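Local atomic coordinates of sensor histidine kinase CusS (Escherichia coli, PDB entry 5KU5), a protein that senses copper and silver ions in the periplasm and, as a membrane-bound histidine kinase, activates its partner CusR by phosphorylation. Residues 87-96 against 108-116; 48-56 against 127-135. One frame throughout, in Å; residues are numbered along the deposited sequence. Where two conformers were deposited one is given.

In the fold
Both contacts are antiparallel strand pairings in one sheet of the PDC-fold periplasmic sensor domain, and they illustrate how one sheet can be a buried scaffold in its middle and carry a metal site on loops that extend from its strands. Interaction 2 joins strands 49-54 and 125-135 near the middle of the sheet, is largely buried, and relies on an unbroken run of backbone bonds with aliphatic and aromatic cover. Interaction 1 pairs strand 89-91 with 111-122, is only partly buried, and runs out into loops where Met96 and His108 hold silver. Strands 111-122 and 125-135 are sheet neighbours, and Arg112 N probably bonds Leu134 O, so the two contacts share a continuous backbone network.

Interaction 1 of 2, residues 87-96 against 108-116; sequences EVYLLSGPTM and HSNWRMINL. With AG (silver ion), chain E.
The indole of Trp111 stands with its edge toward the loop after strand 89-91. Its NE1 donates to Pro94 O at 2.8 Å, and the acceptor lies only 5° out of the ring plane, so the bond limits how far the indole can turn. Further along the same edge, Met96 CB lies 3.9 Å from Trp111 CH2, the two side chains crossing at about a right angle. Met96 CG is anti to the backbone N (chi1 -175°) and the chain is extended beyond it, which carries SD past the indole edge as a Met-aromatic contact and on to silver. The metal is bound by Met96 SD and His108 ND1, each at 2.5 Å, and by Ser47 O; Met96 N donates to His108 O, joining the backbones of two ligand residues.

This silver site of the sensor domain lies in loops beyond a short antiparallel ladder, whose hydrogen-bonded pairs are Tyr89-Met113 and Leu91-Trp111; Tyr89 N to Met113 O and Met113 N to Tyr89 O are 2.8 Å each. Tyr89 OH donates to Glu87 OE2 at 2.7 Å. Leu90 CD2 lies over one face of the Arg112 guanidinium, whose salt bridges go to Asp80 and Asp10.

Arg112 touches Ala7 and Ile114 touches Leu14 of helix 2-25, while Pro94, Met96 and Trp111 pack on Leu50 of strand 49-54, and strand 125-135 flanks 111-122 on the side away from 89-91.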
loop_
_atom_site.group_PDB
_atom_site.type_symbol
_atom_site.label_atom_id
_atom_site.label_comp_id
_atom_site.label_asym_id
_atom_site.label_seq_id
_atom_site.Cartn_x
_atom_site.Cartn_y
_atom_site.Cartn_z
ATOM N N GLU A 87 -19.192 -8.321 -3.126
ATOM C CA GLU A 87 -19.298 -8.013 -4.545
ATOM C C GLU A 87 -17.934 -7.577 -5.108
ATOM O O GLU A 87 -17.678 -6.393 -5.311
ATOM C CB GLU A 87 -20.369 -6.928 -4.724
ATOM C CG GLU A 87 -21.032 -6.914 -6.089
ATOM C CD GLU A 87 -21.802 -5.631 -6.356
ATOM O OE1 GLU A 87 -22.363 -5.055 -5.397
ATOM O OE2 GLU A 87 -21.853 -5.199 -7.527
ATOM N N VAL A 88 -17.062 -8.563 -5.336
ATOM C CA VAL A 88 -15.723 -8.350 -5.899
ATOM C C VAL A 88 -15.703 -8.872 -7.332
ATOM O O VAL A 88 -16.158 -9.985 -7.590
ATOM C CB VAL A 88 -14.629 -9.081 -5.088
ATOM C CG1 VAL A 88 -13.241 -8.780 -5.650
ATOM C CG2 VAL A 88 -14.711 -8.706 -3.614
ATOM N N TYR A 89 -15.162 -8.072 -8.251
ATOM C CA TYR A 89 -15.111 -8.431 -9.668
ATOM C C TYR A 89 -13.691 -8.572 -10.186
ATOM O O TYR A 89 -12.750 -8.033 -9.606
ATOM C CB TYR A 89 -15.847 -7.390 -10.501
ATOM C CG TYR A 89 -17.320 -7.339 -10.192
ATOM C CD1 TYR A 89 -18.200 -8.275 -10.736
ATOM C CD2 TYR A 89 -17.836 -6.369 -9.342
ATOM C CE1 TYR A 89 -19.555 -8.238 -10.447
ATOM C CE2 TYR A 89 -19.187 -6.322 -9.051
ATOM C CZ TYR A 89 -20.042 -7.260 -9.603
ATOM O OH TYR A 89 -21.382 -7.221 -9.315
ATOM N N LEU A 90 -13.567 -9.306 -11.289
ATOM C CA LEU A 90 -12.318 -9.456 -12.012
ATOM C C LEU A 90 -12.430 -8.727 -13.349
ATOM O O LEU A 90 -13.359 -8.979 -14.116
ATOM C CB LEU A 90 -12.013 -10.937 -12.239
ATOM C CG LEU A 90 -11.770 -11.756 -10.967
ATOM C CD1 LEU A 90 -11.764 -13.243 -11.278
ATOM C CD2 LEU A 90 -10.471 -11.350 -10.284
ATOM N N LEU A 91 -11.496 -7.810 -13.602
ATOM C CA LEU A 91 -11.363 -7.146 -14.896
ATOM C C LEU A 91 -10.101 -7.649 -15.586
ATOM O O LEU A 91 -9.051 -7.770 -14.945
ATOM C CB LEU A 91 -11.266 -5.629 -14.719
ATOM C CG LEU A 91 -12.299 -4.921 -13.843
ATOM C CD1 LEU A 91 -11.953 -3.445 -13.743
ATOM C CD2 LEU A 91 -13.710 -5.102 -14.380
ATOM N N SER A 92 -10.204 -7.936 -16.887
ATOM C CA SER A 92 -9.046 -8.308 -17.714
ATOM C C SER A 92 -8.515 -7.117 -18.539
ATOM O O SER A 92 -7.823 -7.300 -19.541
ATOM C CB SER A 92 -9.405 -9.487 -18.620
ATOM O OG SER A 92 -10.341 -9.110 -19.612
ATOM N N GLY A 93 -8.845 -5.903 -18.102
ATOM C CA GLY A 93 -8.311 -4.660 -18.657
ATOM C C GLY A 93 -8.845 -3.526 -17.798
ATOM O O GLY A 93 -9.656 -3.773 -16.902
ATOM N N PRO A 94 -8.413 -2.279 -18.049
ATOM C CA PRO A 94 -7.477 -1.824 -19.067
ATOM C C PRO A 94 -6.021 -2.042 -18.676
ATOM O O PRO A 94 -5.728 -2.503 -17.566
ATOM C CB PRO A 94 -7.760 -0.323 -19.136
ATOM C CG PRO A 94 -8.164 0.036 -17.753
ATOM C CD PRO A 94 -8.874 -1.166 -17.198
ATOM N N THR A 95 -5.126 -1.698 -19.598
ATOM C CA THR A 95 -3.699 -1.631 -19.319
ATOM C C THR A 95 -3.378 -0.266 -18.696
ATOM O O THR A 95 -3.821 0.768 -19.193
ATOM C CB THR A 95 -2.868 -1.838 -20.599
ATOM O OG1 THR A 95 -3.161 -3.129 -21.149
ATOM C CG2 THR A 95 -1.364 -1.739 -20.312
ATOM N N MET A 96 -2.626 -0.283 -17.598
ATOM C CA MET A 96 -2.132 0.933 -16.963
ATOM C C MET A 96 -0.721 1.189 -17.462
ATOM O O MET A 96 0.124 0.294 -17.395
ATOM C CB MET A 96 -2.117 0.781 -15.441
ATOM C CG MET A 96 -1.719 2.045 -14.695
ATOM S SD MET A 96 -1.773 1.852 -12.907
ATOM C CE MET A 96 -0.956 3.365 -12.400
ATOM N N HIS A 108 0.724 -4.154 -15.979
ATOM C CA HIS A 108 -0.531 -4.073 -15.212
ATOM C C HIS A 108 -1.767 -3.976 -16.114
ATOM O O HIS A 108 -2.123 -2.888 -16.567
ATOM C CB HIS A 108 -0.495 -2.886 -14.235
ATOM C CG HIS A 108 0.377 -3.107 -13.035
ATOM N ND1 HIS A 108 0.778 -2.078 -12.216
ATOM C CD2 HIS A 108 0.932 -4.230 -12.520
ATOM C CE1 HIS A 108 1.533 -2.552 -11.242
ATOM N NE2 HIS A 108 1.642 -3.858 -11.403
ATOM N N SER A 109 -2.405 -5.118 -16.376
ATOM C CA SER A 109 -3.673 -5.165 -17.117
ATOM C C SER A 109 -4.767 -6.071 -16.519
ATOM O O SER A 109 -5.756 -6.356 -17.195
ATOM C CB SER A 109 -3.397 -5.552 -18.575
ATOM O OG SER A 109 -2.913 -6.877 -18.672
ATOM N N ASN A 110 -4.615 -6.498 -15.263
ATOM C CA ASN A 110 -5.600 -7.372 -14.600
ATOM C C ASN A 110 -5.907 -6.871 -13.201
ATOM O O ASN A 110 -4.989 -6.530 -12.456
ATOM C CB ASN A 110 -5.091 -8.808 -14.526
ATOM C CG ASN A 110 -4.907 -9.427 -15.892
ATOM O OD1 ASN A 110 -5.871 -9.830 -16.540
ATOM N ND2 ASN A 110 -3.662 -9.496 -16.341
ATOM N N TRP A 111 -7.192 -6.845 -12.840
ATOM C CA TRP A 111 -7.647 -6.108 -11.656
ATOM C C TRP A 111 -8.704 -6.849 -10.839
ATOM O O TRP A 111 -9.539 -7.570 -11.392
ATOM C CB TRP A 111 -8.206 -4.737 -12.072
ATOM C CG TRP A 111 -7.347 -4.021 -13.062
ATOM C CD1 TRP A 111 -7.405 -4.130 -14.419
ATOM C CD2 TRP A 111 -6.274 -3.119 -12.775
ATOM N NE1 TRP A 111 -6.444 -3.341 -14.998
ATOM C CE2 TRP A 111 -5.731 -2.711 -14.011
ATOM C CE3 TRP A 111 -5.722 -2.609 -11.591
ATOM C CZ2 TRP A 111 -4.659 -1.814 -14.103
ATOM C CZ3 TRP A 111 -4.656 -1.714 -11.678
ATOM C CH2 TRP A 111 -4.137 -1.327 -12.930
ATOM N N ARG A 112 -8.643 -6.661 -9.520
ATOM C CA ARG A 112 -9.756 -6.961 -8.622
ATOM C C ARG A 112 -10.451 -5.639 -8.358
ATOM O O ARG A 112 -9.799 -4.680 -7.917
ATOM C CB ARG A 112 -9.288 -7.588 -7.304
ATOM C CG ARG A 112 -9.417 -9.097 -7.289
ATOM C CD ARG A 112 -9.126 -9.715 -5.931
ATOM N NE ARG A 112 -9.255 -11.167 -6.045
ATOM C CZ ARG A 112 -8.293 -12.015 -6.413
ATOM N NH1 ARG A 112 -7.049 -11.607 -6.665
ATOM N NH2 ARG A 112 -8.583 -13.308 -6.508
ATOM N N MET A 113 -11.760 -5.596 -8.621
ATOM C CA MET A 113 -12.541 -4.361 -8.534
ATOM C C MET A 113 -13.667 -4.477 -7.513
ATOM O O MET A 113 -14.326 -5.512 -7.422
ATOM C CB MET A 113 -13.124 -4.002 -9.907
ATOM C CG MET A 113 -13.870 -2.672 -9.953
ATOM S SD MET A 113 -15.628 -2.791 -9.549
ATOM C CE MET A 113 -16.255 -3.625 -11.004
ATOM N N ILE A 114 -13.875 -3.397 -6.760
ATOM C CA ILE A 114 -15.039 -3.223 -5.899
ATOM C C ILE A 114 -15.587 -1.823 -6.139
ATOM O O ILE A 114 -14.911 -0.978 -6.739
ATOM C CB ILE A 114 -14.715 -3.404 -4.398
ATOM C CG1 ILE A 114 -13.608 -2.447 -3.930
ATOM C CG2 ILE A 114 -14.319 -4.848 -4.116
ATOM C CD1 ILE A 114 -13.589 -2.245 -2.431
ATOM N N ASN A 115 -16.806 -1.581 -5.673
ATOM C CA ASN A 115 -17.392 -0.244 -5.696
ATOM C C ASN A 115 -18.245 0.013 -4.462
ATOM O O ASN A 115 -18.749 -0.927 -3.849
ATOM C CB ASN A 115 -18.220 -0.038 -6.968
ATOM C CG ASN A 115 -19.359 -1.033 -7.091
ATOM O OD1 ASN A 115 -20.468 -0.776 -6.626
ATOM N ND2 ASN A 115 -19.084 -2.185 -7.691
ATOM N N LEU A 116 -18.398 1.289 -4.110
ATOM C CA LEU A 116 -19.218 1.695 -2.968
ATOM C C LEU A 116 -19.769 3.114 -3.142
ATOM O O LEU A 116 -19.152 3.931 -3.837
ATOM C CB LEU A 116 -18.421 1.611 -1.659
ATOM C CG LEU A 116 -17.252 2.583 -1.430
ATOM C CD1 LEU A 116 -16.987 2.766 0.059
ATOM C CD2 LEU A 116 -15.989 2.129 -2.149
HETATM AG AG AG E . 0.104 0.255 -12.554
HETATM O O HOH W 1 -18.143 -3.766 -4.388
HETATM O O HOH W 2 -8.094 -10.639 -14.793
HETATM O O HOH W 3 1.654 -1.987 -17.670
#

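Interaction 2 of 2, residues 48-56 against 127-135; sequences NVLISLADS and IYTLYIALS
Tyr128 and Leu53 meet at the end of a long antiparallel ladder between two inner strands of the PDC-fold sheet, whose aliphatic face packs against a helix. Followed outward, the tyrosine begins at CB, which lies 3.6 Å from Leu53 CD1 and equally near Ala54 O. With chi1 at -57°, CG is anti to the carbonyl carbon and comes against Leu53 CG and CD1. CD1 of the ring has Ala54 O at 3.7 Å near the ring plane and Leu53 CD2 over the face. CD2, CE1, CE2 and CZ all have that same methyl as their neighbour, because Leu53 CD2 sits over the middle of the ring, 6° off the normal through its centroid: a CH-pi contact. Ile127 CG1 covers the opposite face, leaving the ring between two aliphatic groups. Replacing Tyr128 with an alanine would probably open a gap between Leu53 and Ile127 and leave both side chains freer to turn.

From here the aliphatic layer runs back along the ladder, with Ile51 CD1 on Leu130 CD1 and Val49 CG2 3.7 Å from Leu134 CD1. Tyr131 belongs to the other face, with Leu50, Ser52 and Ala54; its ring edge passes Ser52 O, and CE1 reaches Ala54 CB. Between the faces, paired backbone bonds join Leu50 with Ala133, Ser52 with Tyr131 and Ala54 with Thr129. Past the regular ladder, a water bridges Ser56 N and Ile127 O.

Strand 49-54 has strand 60-63 as its other neighbour, and 125-135 has 111-122. Helix 32-44 covers the aliphatic face through Val43 on Ile51 and Leu36 on Leu53, with Gln32 touching Tyr128, whereas on the other face Tyr131 packs against Arg71.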
loop_
_atom_site.group_PDB
_atom_site.type_symbol
_atom_site.label_atom_id
_atom_site.label_comp_id
_atom_site.label_asym_id
_atom_site.label_seq_id
_atom_site.Cartn_x
_atom_site.Cartn_y
_atom_site.Cartn_z
ATOM N N ASN A 48 -0.170 0.921 -8.466
ATOM C CA ASN A 48 -0.881 -0.329 -8.777
ATOM C C ASN A 48 -2.409 -0.281 -8.578
ATOM O O ASN A 48 -3.054 -1.329 -8.474
ATOM C CB ASN A 48 -0.273 -1.460 -7.934
ATOM C CG ASN A 48 -0.501 -1.274 -6.437
ATOM O OD1 ASN A 48 -0.737 -0.162 -5.956
ATOM N ND2 ASN A 48 -0.424 -2.367 -5.694
ATOM N N VAL A 49 -2.980 0.922 -8.533
ATOM C CA VAL A 49 -4.409 1.110 -8.293
ATOM C C VAL A 49 -4.979 2.111 -9.300
ATOM O O VAL A 49 -4.375 3.153 -9.560
ATOM C CB VAL A 49 -4.683 1.602 -6.848
ATOM C CG1 VAL A 49 -6.152 1.974 -6.646
ATOM C CG2 VAL A 49 -4.269 0.540 -5.842
ATOM N N LEU A 50 -6.134 1.772 -9.868
ATOM C CA LEU A 50 -6.916 2.692 -10.690
ATOM C C LEU A 50 -8.244 2.922 -9.996
ATOM O O LEU A 50 -8.791 2.001 -9.378
ATOM C CB LEU A 50 -7.170 2.105 -12.076
ATOM C CG LEU A 50 -5.947 1.886 -12.965
ATOM C CD1 LEU A 50 -6.353 1.102 -14.201
ATOM C CD2 LEU A 50 -5.293 3.207 -13.345
ATOM N N ILE A 51 -8.752 4.150 -10.079
ATOM C CA ILE A 51 -10.071 4.462 -9.542
ATOM C C ILE A 51 -10.905 5.230 -10.563
ATOM O O ILE A 51 -10.367 5.858 -11.479
ATOM C CB ILE A 51 -10.002 5.216 -8.182
ATOM C CG1 ILE A 51 -9.625 6.696 -8.352
ATOM C CG2 ILE A 51 -9.039 4.525 -7.221
ATOM C CD1 ILE A 51 -10.806 7.646 -8.309
ATOM N N SER A 52 -12.222 5.158 -10.391
ATOM C CA SER A 52 -13.163 5.954 -11.165
ATOM C C SER A 52 -14.301 6.405 -10.259
ATOM O O SER A 52 -14.854 5.601 -9.506
ATOM C CB SER A 52 -13.723 5.147 -12.330
ATOM O OG SER A 52 -14.600 5.945 -13.113
ATOM N N LEU A 53 -14.636 7.690 -10.340
ATOM C CA LEU A 53 -15.695 8.281 -9.541
ATOM C C LEU A 53 -16.847 8.663 -10.465
ATOM O O LEU A 53 -16.670 9.468 -11.385
ATOM C CB LEU A 53 -15.164 9.508 -8.796
ATOM C CG LEU A 53 -16.033 10.055 -7.660
ATOM C CD1 LEU A 53 -16.086 9.078 -6.493
ATOM C CD2 LEU A 53 -15.510 11.408 -7.203
ATOM N N ALA A 54 -18.010 8.059 -10.227
ATOM C CA ALA A 54 -19.221 8.332 -10.997
ATOM C C ALA A 54 -20.138 9.253 -10.203
ATOM O O ALA A 54 -20.166 9.191 -8.971
ATOM C CB ALA A 54 -19.939 7.033 -11.326
ATOM N N ASP A 55 -20.887 10.099 -10.913
ATOM C CA ASP A 55 -21.844 11.018 -10.285
ATOM C C ASP A 55 -23.204 10.343 -10.062
ATOM O O ASP A 55 -23.366 9.157 -10.351
ATOM C CB ASP A 55 -21.960 12.331 -11.093
ATOM C CG ASP A 55 -22.661 12.171 -12.447
ATOM O OD1 ASP A 55 -23.090 11.059 -12.820
ATOM O OD2 ASP A 55 -22.775 13.195 -13.152
ATOM N N SER A 56 -24.165 11.108 -9.545
ATOM C CA SER A 56 -25.546 10.643 -9.318
ATOM C C SER A 56 -26.207 9.949 -10.522
ATOM O O SER A 56 -26.945 8.977 -10.346
ATOM C CB SER A 56 -26.414 11.824 -8.863
ATOM O OG SER A 56 -27.788 11.478 -8.807
ATOM N N ILE A 127 -23.726 11.304 -3.160
ATOM C CA ILE A 127 -23.665 11.838 -4.530
ATOM C C ILE A 127 -22.763 11.059 -5.497
ATOM O O ILE A 127 -22.942 11.174 -6.711
ATOM C CB ILE A 127 -23.276 13.343 -4.573
ATOM C CG1 ILE A 127 -21.879 13.601 -3.980
ATOM C CG2 ILE A 127 -24.333 14.184 -3.864
ATOM C CD1 ILE A 127 -21.422 15.039 -4.100
ATOM N N TYR A 128 -21.806 10.285 -4.977
ATOM C CA TYR A 128 -20.865 9.543 -5.824
ATOM C C TYR A 128 -20.951 8.030 -5.656
ATOM O O TYR A 128 -21.420 7.530 -4.636
ATOM C CB TYR A 128 -19.421 9.943 -5.520
ATOM C CG TYR A 128 -19.082 11.411 -5.660
ATOM C CD1 TYR A 128 -19.369 12.114 -6.832
ATOM C CD2 TYR A 128 -18.413 12.088 -4.635
ATOM C CE1 TYR A 128 -19.032 13.458 -6.963
ATOM C CE2 TYR A 128 -18.071 13.427 -4.758
ATOM C CZ TYR A 128 -18.379 14.108 -5.920
ATOM O OH TYR A 128 -18.033 15.436 -6.029
ATOM N N THR A 129 -20.480 7.317 -6.677
ATOM C CA THR A 129 -20.130 5.904 -6.569
ATOM C C THR A 129 -18.656 5.801 -6.930
ATOM O O THR A 129 -18.267 6.133 -8.048
ATOM C CB THR A 129 -20.969 5.021 -7.508
ATOM O OG1 THR A 129 -22.354 5.194 -7.204
ATOM C CG2 THR A 129 -20.616 3.539 -7.339
ATOM N N LEU A 130 -17.846 5.363 -5.970
ATOM C CA LEU A 130 -16.407 5.188 -6.155
ATOM C C LEU A 130 -16.116 3.759 -6.603
ATOM O O LEU A 130 -16.557 2.812 -5.956
ATOM C CB LEU A 130 -15.670 5.473 -4.844
ATOM C CG LEU A 130 -14.153 5.265 -4.809
ATOM C CD1 LEU A 130 -13.441 6.146 -5.828
ATOM C CD2 LEU A 130 -13.635 5.531 -3.409
ATOM N N TYR A 131 -15.378 3.619 -7.704
ATOM C CA TYR A 131 -14.894 2.328 -8.199
ATOM C C TYR A 131 -13.387 2.264 -7.966
ATOM O O TYR A 131 -12.678 3.213 -8.296
ATOM C CB TYR A 131 -15.188 2.182 -9.693
ATOM C CG TYR A 131 -16.659 2.114 -10.028
ATOM C CD1 TYR A 131 -17.439 3.268 -10.068
ATOM C CD2 TYR A 131 -17.277 0.894 -10.315
ATOM C CE1 TYR A 131 -18.790 3.213 -10.380
ATOM C CE2 TYR A 131 -18.629 0.828 -10.624
ATOM C CZ TYR A 131 -19.380 1.989 -10.653
ATOM O OH TYR A 131 -20.722 1.937 -10.962
ATOM N N ILE A 132 -12.915 1.153 -7.399
ATOM C CA ILE A 132 -11.503 0.962 -7.044
ATOM C C ILE A 132 -11.019 -0.338 -7.678
ATOM O O ILE A 132 -11.640 -1.373 -7.473
ATOM C CB ILE A 132 -11.303 0.842 -5.511
ATOM C CG1 ILE A 132 -11.988 2.000 -4.769
ATOM C CG2 ILE A 132 -9.813 0.799 -5.169
ATOM C CD1 ILE A 132 -12.108 1.791 -3.273
ATOM N N ALA A 133 -9.911 -0.279 -8.419
ATOM C CA ALA A 133 -9.310 -1.451 -9.059
ATOM C C ALA A 133 -7.860 -1.629 -8.598
ATOM O O ALA A 133 -7.051 -0.720 -8.755
ATOM C CB ALA A 133 -9.369 -1.307 -10.571
ATOM N N LEU A 134 -7.548 -2.800 -8.039
ATOM C CA LEU A 134 -6.197 -3.147 -7.575
ATOM C C LEU A 134 -5.571 -4.171 -8.519
ATOM O O LEU A 134 -6.222 -5.146 -8.897
ATOM C CB LEU A 134 -6.249 -3.728 -6.155
ATOM C CG LEU A 134 -4.939 -4.241 -5.538
ATOM C CD1 LEU A 134 -3.965 -3.096 -5.324
ATOM C CD2 LEU A 134 -5.202 -4.963 -4.226
ATOM N N SER A 135 -4.304 -3.959 -8.875
ATOM C CA SER A 135 -3.592 -4.848 -9.796
ATOM C C SER A 135 -3.377 -6.240 -9.208
ATOM O O SER A 135 -2.909 -6.372 -8.076
ATOM C CB SER A 135 -2.234 -4.262 -10.187
ATOM O OG SER A 135 -1.481 -5.203 -10.936
HETATM O O HOH W 4 -23.150 6.511 -9.222
HETATM O O HOH W 5 -23.620 13.465 -8.395
#